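Long-range contacts in mandelate racemase / muconate lactonizing enzyme (Burkholderia pseudomallei, PDB 2POD), which is of unknown function but belongs to the enolase superfamily, as a mandelate racemase/muconate lactonizing enzyme homologue that may have lyase activity: residues 6-11 with 20-25; 28-33 with 94-99; 179-184 with 220-225. All coordinates share one frame; numbering follows the deposited sequence.

Contact 1 (6-11 with 20-25)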
loop_
_atom_site.group_PDB
_atom_site.type_symbol
_atom_site.label_atom_id
_atom_site.label_comp_id
_atom_site.label_asym_id
_atom_site.label_seq_id
_atom_site.Cartn_x
_atom_site.Cartn_y
_atom_site.Cartn_z
ATOM N N THR B 6 -23.152 -40.367 -23.845
ATOM C CA THR B 6 -23.041 -41.184 -25.047
ATOM C C THR B 6 -22.701 -40.359 -26.283
ATOM O O THR B 6 -22.016 -40.842 -27.182
ATOM C CB THR B 6 -24.331 -41.998 -25.298
ATOM O OG1 THR B 6 -25.481 -41.150 -25.149
ATOM C CG2 THR B 6 -24.424 -43.160 -24.309
ATOM N N GLU B 7 -23.168 -39.113 -26.308
ATOM C CA GLU B 7 -23.257 -38.327 -27.538
ATOM C C GLU B 7 -23.393 -36.827 -27.236
ATOM O O GLU B 7 -24.151 -36.429 -26.351
ATOM C CB GLU B 7 -24.450 -38.806 -28.370
ATOM C CG GLU B 7 -24.358 -38.527 -29.859
ATOM C CD GLU B 7 -25.523 -39.134 -30.625
ATOM O OE1 GLU B 7 -26.471 -38.388 -30.956
ATOM O OE2 GLU B 7 -25.496 -40.358 -30.881
ATOM N N ILE B 8 -22.651 -36.009 -27.975
ATOM C CA ILE B 8 -22.756 -34.552 -27.883
ATOM C C ILE B 8 -23.064 -33.955 -29.259
ATOM O O ILE B 8 -22.375 -34.242 -30.234
ATOM C CB ILE B 8 -21.474 -33.912 -27.227
ATOM C CG1 ILE B 8 -21.452 -34.199 -25.716
ATOM C CG2 ILE B 8 -21.418 -32.402 -27.462
ATOM C CD1 ILE B 8 -20.090 -34.120 -25.069
ATOM N N GLU B 9 -24.109 -33.135 -29.330
ATOM C CA GLU B 9 -24.577 -32.569 -30.595
ATOM C C GLU B 9 -24.481 -31.055 -30.551
ATOM O O GLU B 9 -24.970 -30.444 -29.612
ATOM C CB GLU B 9 -26.046 -32.937 -30.822
ATOM C CG GLU B 9 -26.280 -34.263 -31.490
ATOM C CD GLU B 9 -27.693 -34.388 -32.038
ATOM O OE1 GLU B 9 -27.853 -34.345 -33.277
ATOM O OE2 GLU B 9 -28.642 -34.521 -31.229
ATOM N N THR B 10 -23.890 -30.447 -31.575
ATOM C CA THR B 10 -23.986 -28.993 -31.739
ATOM C C THR B 10 -24.932 -28.596 -32.865
ATOM O O THR B 10 -24.996 -29.256 -33.904
ATOM C CB THR B 10 -22.614 -28.331 -31.959
ATOM O OG1 THR B 10 -21.981 -28.913 -33.104
ATOM C CG2 THR B 10 -21.725 -28.512 -30.726
ATOM N N LEU B 11 -25.673 -27.515 -32.641
ATOM C CA LEU B 11 -26.657 -27.041 -33.594
ATOM C C LEU B 11 -26.358 -25.583 -33.911
ATOM O O LEU B 11 -26.370 -24.735 -33.013
ATOM C CB LEU B 11 -28.075 -27.146 -33.008
ATOM C CG LEU B 11 -28.730 -28.380 -32.365
ATOM C CD1 LEU B 11 -30.226 -28.249 -32.563
ATOM C CD2 LEU B 11 -28.266 -29.727 -32.905
ATOM N N LEU B 20 -25.282 -20.754 -30.691
ATOM C CA LEU B 20 -24.930 -22.162 -30.678
ATOM C C LEU B 20 -25.724 -22.900 -29.610
ATOM O O LEU B 20 -25.702 -22.512 -28.448
ATOM C CB LEU B 20 -23.423 -22.344 -30.483
ATOM C CG LEU B 20 -22.869 -23.761 -30.319
ATOM C CD1 LEU B 20 -22.969 -24.535 -31.623
ATOM C CD2 LEU B 20 -21.421 -23.714 -29.852
ATOM N N TRP B 21 -26.431 -23.952 -30.017
ATOM C CA TRP B 21 -26.974 -24.920 -29.074
ATOM C C TRP B 21 -26.098 -26.147 -28.963
ATOM O O TRP B 21 -25.425 -26.520 -29.917
ATOM C CB TRP B 21 -28.391 -25.320 -29.453
ATOM C CG TRP B 21 -29.363 -24.219 -29.272
ATOM C CD1 TRP B 21 -29.581 -23.499 -28.139
ATOM C CD2 TRP B 21 -30.258 -23.703 -30.259
ATOM N NE1 TRP B 21 -30.562 -22.561 -28.353
ATOM C CE2 TRP B 21 -30.996 -22.665 -29.649
ATOM C CE3 TRP B 21 -30.511 -24.017 -31.599
ATOM C CZ2 TRP B 21 -31.982 -21.942 -30.332
ATOM C CZ3 TRP B 21 -31.489 -23.293 -32.281
ATOM C CH2 TRP B 21 -32.206 -22.263 -31.646
ATOM N N VAL B 22 -26.081 -26.740 -27.771
ATOM C CA VAL B 22 -25.393 -28.007 -27.530
ATOM C C VAL B 22 -26.347 -28.964 -26.820
ATOM O O VAL B 22 -27.073 -28.561 -25.909
ATOM C CB VAL B 22 -24.103 -27.838 -26.671
ATOM C CG1 VAL B 22 -23.301 -29.134 -26.649
ATOM C CG2 VAL B 22 -23.238 -26.729 -27.213
ATOM N N LEU B 23 -26.347 -30.222 -27.258
ATOM C CA LEU B 23 -27.161 -31.273 -26.661
ATOM C C LEU B 23 -26.267 -32.396 -26.178
ATOM O O LEU B 23 -25.445 -32.904 -26.939
ATOM C CB LEU B 23 -28.163 -31.824 -27.679
ATOM C CG LEU B 23 -29.352 -30.947 -28.072
ATOM C CD1 LEU B 23 -30.007 -31.497 -29.326
ATOM C CD2 LEU B 23 -30.367 -30.851 -26.949
ATOM N N VAL B 24 -26.426 -32.778 -24.911
ATOM C CA VAL B 24 -25.615 -33.842 -24.317
ATOM C C VAL B 24 -26.502 -35.048 -24.014
ATOM O O VAL B 24 -27.417 -34.961 -23.195
ATOM C CB VAL B 24 -24.877 -33.358 -23.031
ATOM C CG1 VAL B 24 -24.125 -34.506 -22.356
ATOM C CG2 VAL B 24 -23.919 -32.220 -23.361
ATOM N N HIS B 25 -26.226 -36.162 -24.687
ATOM C CA HIS B 25 -27.082 -37.348 -24.617
ATOM C C HIS B 25 -26.494 -38.390 -23.679
ATOM O O HIS B 25 -25.277 -38.597 -23.655
ATOM C CB HIS B 25 -27.269 -37.972 -26.009
ATOM C CG HIS B 25 -27.901 -37.053 -27.004
ATOM N ND1 HIS B 25 -29.220 -36.667 -26.927
ATOM C CD2 HIS B 25 -27.392 -36.440 -28.099
ATOM C CE1 HIS B 25 -29.498 -35.851 -27.929
ATOM N NE2 HIS B 25 -28.407 -35.701 -28.658
#
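Ile8 spreads its two branches against two valines of the neighbouring strand. Its CG1 runs alongside Val24, pointing the same way, with CG2 of the valine 3.9 Å from Ile8 CG1, while Ile8 CG2 meets Val22 CG1, also at 3.9 Å. Leu20 holds its CG anti to the backbone N (chi1 175°), which swings its tip inward until CD1 rests 3.8 Å from Thr10 CB. Helix 40-55 covers this face, and Thr10 OG1 bonds to Glu44 and His48 there. On the reverse face Leu11 CB sits at the rim of the Trp21 indole, near its plane and 4.0 Å from Trp21 CB. Leu23 fills the place between Leu11 and Glu9, its CD1 close to both side chains. The antiparallel hairpin, part of the N-terminal capping domain's sheet, has a classic beta bulge near its open end: Thr6 N bonds to His25 O at 2.8 Å, and Glu7 N reaches the same oxygen weakly. The His25 ring lies between the two glutamates, Glu7 OE1 3.6 Å from His25 CD2, though that oxygen bonds to Asn398. His25 NE2 donates to Glu9 OE2 at 2.8 Å, meeting it on the anti side, with carboxylate and ring planes 39° apart. Since Glu9 OE1 also bridges to Arg389, donors grip both oxygens, which would hold the carboxylate in place and probably favour its ionised form.

Contact 2 (28-33 with 94-99)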
loop_
_atom_site.group_PDB
_atom_site.type_symbol
_atom_site.label_atom_id
_atom_site.label_comp_id
_atom_site.label_asym_id
_atom_site.label_seq_id
_atom_site.Cartn_x
_atom_site.Cartn_y
_atom_site.Cartn_z
ATOM N N GLU B 28 -29.422 -43.487 -20.691
ATOM C CA GLU B 28 -30.787 -43.669 -20.209
ATOM C C GLU B 28 -31.766 -42.724 -20.903
ATOM O O GLU B 28 -32.909 -42.565 -20.466
ATOM C CB GLU B 28 -30.848 -43.498 -18.687
ATOM C CG GLU B 28 -30.180 -44.632 -17.899
ATOM C CD GLU B 28 -30.042 -44.333 -16.408
ATOM O OE1 GLU B 28 -30.929 -43.653 -15.838
ATOM O OE2 GLU B 28 -29.040 -44.788 -15.807
ATOM N N GLY B 29 -31.312 -42.104 -21.991
ATOM C CA GLY B 29 -32.186 -41.325 -22.866
ATOM C C GLY B 29 -32.529 -39.963 -22.293
ATOM O O GLY B 29 -33.535 -39.350 -22.657
ATOM N N ILE B 30 -31.683 -39.490 -21.387
ATOM C CA ILE B 30 -31.844 -38.159 -20.827
ATOM C C ILE B 30 -30.866 -37.172 -21.476
ATOM O O ILE B 30 -29.655 -37.415 -21.545
ATOM C CB ILE B 30 -31.870 -38.169 -19.256
ATOM C CG1 ILE B 30 -30.933 -37.135 -18.641
ATOM C CG2 ILE B 30 -31.583 -39.556 -18.694
ATOM C CD1 ILE B 30 -31.636 -35.903 -18.226
ATOM N N THR B 31 -31.422 -36.089 -22.016
ATOM C CA THR B 31 -30.639 -35.129 -22.782
ATOM C C THR B 31 -30.674 -33.741 -22.150
ATOM O O THR B 31 -31.731 -33.284 -21.683
ATOM C CB THR B 31 -31.030 -35.061 -24.292
ATOM O OG1 THR B 31 -31.723 -33.835 -24.568
ATOM C CG2 THR B 31 -31.885 -36.254 -24.724
ATOM N N GLY B 32 -29.511 -33.089 -22.131
ATOM C CA GLY B 32 -29.385 -31.746 -21.566
ATOM C C GLY B 32 -29.177 -30.704 -22.638
ATOM O O GLY B 32 -28.548 -30.972 -23.655
ATOM N N LEU B 33 -29.702 -29.510 -22.408
ATOM C CA LEU B 33 -29.592 -28.416 -23.374
ATOM C C LEU B 33 -28.649 -27.319 -22.883
ATOM O O LEU B 33 -28.856 -26.731 -21.818
ATOM C CB LEU B 33 -30.960 -27.807 -23.653
ATOM C CG LEU B 33 -31.391 -27.508 -25.088
ATOM C CD1 LEU B 33 -32.548 -26.528 -25.056
ATOM C CD2 LEU B 33 -30.268 -27.023 -26.030
ATOM N N TRP B 94 -26.144 -29.190 -16.077
ATOM C CA TRP B 94 -27.144 -28.768 -15.099
ATOM C C TRP B 94 -28.581 -29.141 -15.500
ATOM O O TRP B 94 -29.425 -29.435 -14.642
ATOM C CB TRP B 94 -27.009 -27.265 -14.793
ATOM C CG TRP B 94 -25.818 -26.962 -13.904
ATOM C CD1 TRP B 94 -24.605 -26.485 -14.298
ATOM C CD2 TRP B 94 -25.730 -27.149 -12.482
ATOM N NE1 TRP B 94 -23.769 -26.349 -13.217
ATOM C CE2 TRP B 94 -24.430 -26.754 -12.089
ATOM C CE3 TRP B 94 -26.621 -27.612 -11.502
ATOM C CZ2 TRP B 94 -23.996 -26.810 -10.755
ATOM C CZ3 TRP B 94 -26.191 -27.661 -10.173
ATOM C CH2 TRP B 94 -24.888 -27.263 -9.814
ATOM N N ASP B 95 -28.848 -29.129 -16.802
ATOM C CA ASP B 95 -30.116 -29.607 -17.334
ATOM C C ASP B 95 -30.335 -31.098 -17.037
ATOM O O ASP B 95 -31.403 -31.488 -16.567
ATOM C CB ASP B 95 -30.193 -29.320 -18.832
ATOM C CG ASP B 95 -31.620 -29.267 -19.349
ATOM O OD1 ASP B 95 -32.561 -29.061 -18.546
ATOM O OD2 ASP B 95 -31.794 -29.421 -20.573
ATOM N N ILE B 96 -29.299 -31.901 -17.272
ATOM C CA ILE B 96 -29.289 -33.329 -16.951
ATOM C C ILE B 96 -29.539 -33.622 -15.467
ATOM O O ILE B 96 -30.469 -34.365 -15.129
ATOM C CB ILE B 96 -27.973 -34.009 -17.421
ATOM C CG1 ILE B 96 -27.904 -34.037 -18.949
ATOM C CG2 ILE B 96 -27.863 -35.431 -16.877
ATOM C CD1 ILE B 96 -26.550 -34.432 -19.490
ATOM N N PHE B 97 -28.709 -33.030 -14.607
ATOM C CA PHE B 97 -28.845 -33.071 -13.145
ATOM C C PHE B 97 -30.288 -32.782 -12.703
ATOM O O PHE B 97 -30.839 -33.507 -11.874
ATOM C CB PHE B 97 -27.855 -32.057 -12.534
ATOM C CG PHE B 97 -27.621 -32.205 -11.040
ATOM C CD1 PHE B 97 -28.045 -33.332 -10.328
ATOM C CD2 PHE B 97 -26.944 -31.198 -10.347
ATOM C CE1 PHE B 97 -27.824 -33.440 -8.959
ATOM C CE2 PHE B 97 -26.709 -31.297 -8.981
ATOM C CZ PHE B 97 -27.152 -32.422 -8.283
ATOM N N GLY B 98 -30.894 -31.742 -13.275
ATOM C CA GLY B 98 -32.295 -31.409 -13.023
ATOM C C GLY B 98 -33.328 -32.486 -13.342
ATOM O O GLY B 98 -34.222 -32.769 -12.533
ATOM N N LYS B 99 -33.203 -33.101 -14.513
ATOM C CA LYS B 99 -34.167 -34.109 -14.933
ATOM C C LYS B 99 -33.933 -35.458 -14.257
ATOM O O LYS B 99 -34.862 -36.245 -14.117
ATOM C CB LYS B 99 -34.179 -34.255 -16.448
ATOM C CG LYS B 99 -34.488 -32.981 -17.204
ATOM C CD LYS B 99 -34.158 -33.132 -18.670
ATOM C CE LYS B 99 -34.699 -31.971 -19.480
ATOM N NZ LYS B 99 -34.176 -32.019 -20.879
#
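The carboxylate of Asp95 is the flat side chain that meets the strand: Leu33 N donates to the anti lone pair of Asp95 OD2 at 2.8 Å, Leu380 N, from elsewhere in the chain, donates to Asp95 OD1, and Gly32 CA lies 3.5 Å from Asp95 OD2. The two aromatic rings of 94-99 turn the other way, Trp94 against helix 301-314 and Phe97 against Gln107 of the second subunit. This is the capping domain of the enolase fold, in which a helix packs on the antiparallel sheet formed mainly by the N-terminal strands. Here helix 81-101 runs against the start of strand 31-37, the local axes passing 6.5 Å apart at 132°. The closeness is consistent with glycine at position 32: Gly32 CA comes to 4.8 Å from Asp95 CA, and Ile96 CG1 settles 3.7 Å from Gly32 N, while Ile96 also packs on Val24 of the neighbouring strand 19-26. Asp95 carries its CG anti to the backbone N (chi1 -157°), a torsion that brings OD2 to Leu33 N. One turn later Lys99, its chain extended, adds a longer salt bridge, 3.5 Å from Lys99 NZ, to the same Asp95 OD2, a pairing that would help to keep both charged groups in position. Ile30 packs on the helix, its CD1 3.5 Å from Lys99 CB, and Ile30 CG1 touches Ile96 CG2 where the two side chains pass aslant. Lys99 NZ finally bonds to Thr31 O at 2.9 Å, arriving almost straight on to the carbonyl.

Contact 3 (179-184 with 220-225). With NA (sodium ion), chain D.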
loop_
_atom_site.group_PDB
_atom_site.type_symbol
_atom_site.label_atom_id
_atom_site.label_comp_id
_atom_site.label_asym_id
_atom_site.label_seq_id
_atom_site.Cartn_x
_atom_site.Cartn_y
_atom_site.Cartn_z
ATOM N N PRO B 179 -26.128 5.172 -25.984
ATOM C CA PRO B 179 -26.035 6.237 -26.994
ATOM C C PRO B 179 -24.633 6.825 -27.278
ATOM O O PRO B 179 -24.500 7.653 -28.181
ATOM C CB PRO B 179 -26.954 7.320 -26.434
ATOM C CG PRO B 179 -26.892 7.137 -24.967
ATOM C CD PRO B 179 -26.693 5.675 -24.717
ATOM N N PHE B 180 -23.609 6.413 -26.528
ATOM C CA PHE B 180 -22.247 6.934 -26.717
ATOM C C PHE B 180 -21.452 6.108 -27.726
ATOM O O PHE B 180 -20.400 6.536 -28.195
ATOM C CB PHE B 180 -21.491 7.015 -25.383
ATOM C CG PHE B 180 -22.164 7.884 -24.351
ATOM C CD1 PHE B 180 -23.045 7.333 -23.430
ATOM C CD2 PHE B 180 -21.918 9.248 -24.310
ATOM C CE1 PHE B 180 -23.666 8.122 -22.484
ATOM C CE2 PHE B 180 -22.544 10.054 -23.374
ATOM C CZ PHE B 180 -23.417 9.492 -22.456
ATOM N N ASP B 181 -21.985 4.936 -28.064
ATOM C CA ASP B 181 -21.404 4.017 -29.051
ATOM C C ASP B 181 -20.905 4.558 -30.408
ATOM O O ASP B 181 -19.792 4.202 -30.815
ATOM C CB ASP B 181 -22.313 2.802 -29.254
ATOM C CG ASP B 181 -22.304 1.860 -28.067
ATOM O OD1 ASP B 181 -22.137 2.330 -26.917
ATOM O OD2 ASP B 181 -22.460 0.640 -28.292
ATOM N N PRO B 182 -21.703 5.405 -31.115
ATOM C CA PRO B 182 -21.232 5.774 -32.460
ATOM C C PRO B 182 -20.069 6.768 -32.470
ATOM O O PRO B 182 -19.409 6.935 -33.502
ATOM C CB PRO B 182 -22.471 6.412 -33.114
ATOM C CG PRO B 182 -23.608 6.187 -32.167
ATOM C CD PRO B 182 -22.995 6.054 -30.821
ATOM N N TYR B 183 -19.823 7.415 -31.333
ATOM C CA TYR B 183 -18.767 8.419 -31.235
ATOM C C TYR B 183 -17.388 7.826 -30.935
ATOM O O TYR B 183 -16.370 8.491 -31.121
ATOM C CB TYR B 183 -19.166 9.527 -30.257
ATOM C CG TYR B 183 -20.509 10.131 -30.613
ATOM C CD1 TYR B 183 -21.639 9.871 -29.841
ATOM C CD2 TYR B 183 -20.657 10.929 -31.751
ATOM C CE1 TYR B 183 -22.879 10.406 -30.179
ATOM C CE2 TYR B 183 -21.889 11.464 -32.101
ATOM C CZ TYR B 183 -22.997 11.201 -31.310
ATOM O OH TYR B 183 -24.222 11.734 -31.651
ATOM N N ALA B 184 -17.369 6.563 -30.519
ATOM C CA ALA B 184 -16.133 5.839 -30.220
ATOM C C ALA B 184 -15.250 5.559 -31.437
ATOM O O ALA B 184 -14.031 5.728 -31.368
ATOM C CB ALA B 184 -16.447 4.550 -29.492
ATOM N N GLU B 220 -24.845 1.449 -20.953
ATOM C CA GLU B 220 -23.921 0.458 -21.487
ATOM C C GLU B 220 -22.888 1.181 -22.351
ATOM O O GLU B 220 -23.246 2.048 -23.140
ATOM C CB GLU B 220 -24.707 -0.570 -22.311
ATOM C CG GLU B 220 -23.908 -1.354 -23.324
ATOM C CD GLU B 220 -22.999 -2.390 -22.691
ATOM O OE1 GLU B 220 -23.434 -3.557 -22.597
ATOM O OE2 GLU B 220 -21.856 -2.062 -22.289
ATOM N N PHE B 221 -21.610 0.845 -22.190
ATOM C CA PHE B 221 -20.564 1.533 -22.940
ATOM C C PHE B 221 -19.839 0.627 -23.921
ATOM O O PHE B 221 -19.048 1.103 -24.742
ATOM C CB PHE B 221 -19.556 2.187 -21.997
ATOM C CG PHE B 221 -20.072 3.407 -21.301
ATOM C CD1 PHE B 221 -20.408 3.363 -19.952
ATOM C CD2 PHE B 221 -20.209 4.608 -21.988
ATOM C CE1 PHE B 221 -20.886 4.496 -19.294
ATOM C CE2 PHE B 221 -20.677 5.741 -21.345
ATOM C CZ PHE B 221 -21.009 5.690 -19.989
ATOM N N HIS B 222 -20.106 -0.673 -23.810
ATOM C CA HIS B 222 -19.529 -1.725 -24.667
ATOM C C HIS B 222 -18.009 -1.828 -24.714
ATOM O O HIS B 222 -17.464 -2.317 -25.707
ATOM C CB HIS B 222 -20.119 -1.690 -26.084
ATOM C CG HIS B 222 -21.506 -2.246 -26.178
ATOM N ND1 HIS B 222 -22.581 -1.494 -26.595
ATOM C CD2 HIS B 222 -21.991 -3.484 -25.917
ATOM C CE1 HIS B 222 -23.669 -2.244 -26.595
ATOM N NE2 HIS B 222 -23.340 -3.453 -26.177
ATOM N N SER B 223 -17.339 -1.380 -23.647
ATOM C CA SER B 223 -15.861 -1.385 -23.537
ATOM C C SER B 223 -15.145 -0.507 -24.574
ATOM O O SER B 223 -13.998 -0.767 -24.933
ATOM C CB SER B 223 -15.293 -2.820 -23.556
ATOM O OG SER B 223 -15.926 -3.654 -22.602
ATOM N N LEU B 224 -15.824 0.534 -25.048
ATOM C CA LEU B 224 -15.408 1.245 -26.264
ATOM C C LEU B 224 -14.492 2.429 -25.961
ATOM O O LEU B 224 -13.824 2.954 -26.846
ATOM C CB LEU B 224 -16.631 1.709 -27.068
ATOM C CG LEU B 224 -17.447 0.656 -27.827
ATOM C CD1 LEU B 224 -18.721 1.263 -28.403
ATOM C CD2 LEU B 224 -16.620 -0.002 -28.929
ATOM N N TRP B 225 -14.453 2.838 -24.699
ATOM C CA TRP B 225 -13.787 4.073 -24.330
ATOM C C TRP B 225 -12.509 3.831 -23.549
ATOM O O TRP B 225 -12.422 2.906 -22.749
ATOM C CB TRP B 225 -14.751 4.965 -23.558
ATOM C CG TRP B 225 -15.901 5.422 -24.417
ATOM C CD1 TRP B 225 -17.177 4.929 -24.416
ATOM C CD2 TRP B 225 -15.864 6.444 -25.419
ATOM N NE1 TRP B 225 -17.938 5.597 -25.343
ATOM C CE2 TRP B 225 -17.157 6.529 -25.976
ATOM C CE3 TRP B 225 -14.863 7.308 -25.892
ATOM C CZ2 TRP B 225 -17.481 7.443 -26.991
ATOM C CZ3 TRP B 225 -15.180 8.212 -26.902
ATOM C CH2 TRP B 225 -16.482 8.274 -27.438
HETATM NA NA NA D . -23.921 -5.719 -22.157
HETATM O O HOH W 1 -22.994 4.024 -24.846
HETATM O O HOH W 2 -19.955 3.603 -25.632
#
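Segment 220-225 folds back through a type I' turn from Phe221 to Leu224, with positive phi at His222 and Ser223, and lies against 179-184, Ala184 CA 6.1 Å from Leu224 CA. His222 ND1 donates to the syn lone pair of Asp181 OD2 at 2.7 Å; the acceptor is tilted from the imidazole plane, and carboxylate and ring stand 73° apart. Glu220 CG, anti to the backbone N, lies over the centre of one face of that ring; a bend at chi2 (73°) brings Glu220 OE2 to His222 N, while Glu220 OE1 binds the sodium ion at 2.3 Å, with Glu246 and Glu272. Asp181 OD1 instead meets two waters, which link it to Glu220 O and Phe221 O. The Leu224 side chain crosses Asp181 at about a right angle, CD1 3.6 Å from Asp181 CG. Ala184 CA rests over the six-membered ring of Trp225, a CH-pi contact, and Phe180 O lies at the indole edge, 3.3 Å from Trp225 CZ2. The Phe180 and Phe221 side chains run alongside each other, ring planes inclined by 34°. Segment 220-225 leads from strand 216-220 toward helix 227-237, on which both phenylalanines pack; Phe180 also reaches helix 194-200.

From the N terminus, contact 1 closes a short hairpin loop between strands 5-13 and 19-26. The chain then enters strand 31-37, neighbour of 19-26 in the same sheet, and contact 2 closes a largely helical loop of 60 residues by returning helix 81-101 to that sheet. These two contacts touch, Val24 bonding to Gly32 and packing on Ile96, so together they bind hairpin, third strand and helix of the capping domain. Contact 3 comes later, spanning 35 residues between the connections after strands 174-177 and 216-220 of the barrel. Its centre is about 36 Å from that of contact 1 and 40 Å from that of contact 2, across the chain's centre. The three run in series, none enclosing or crossing another.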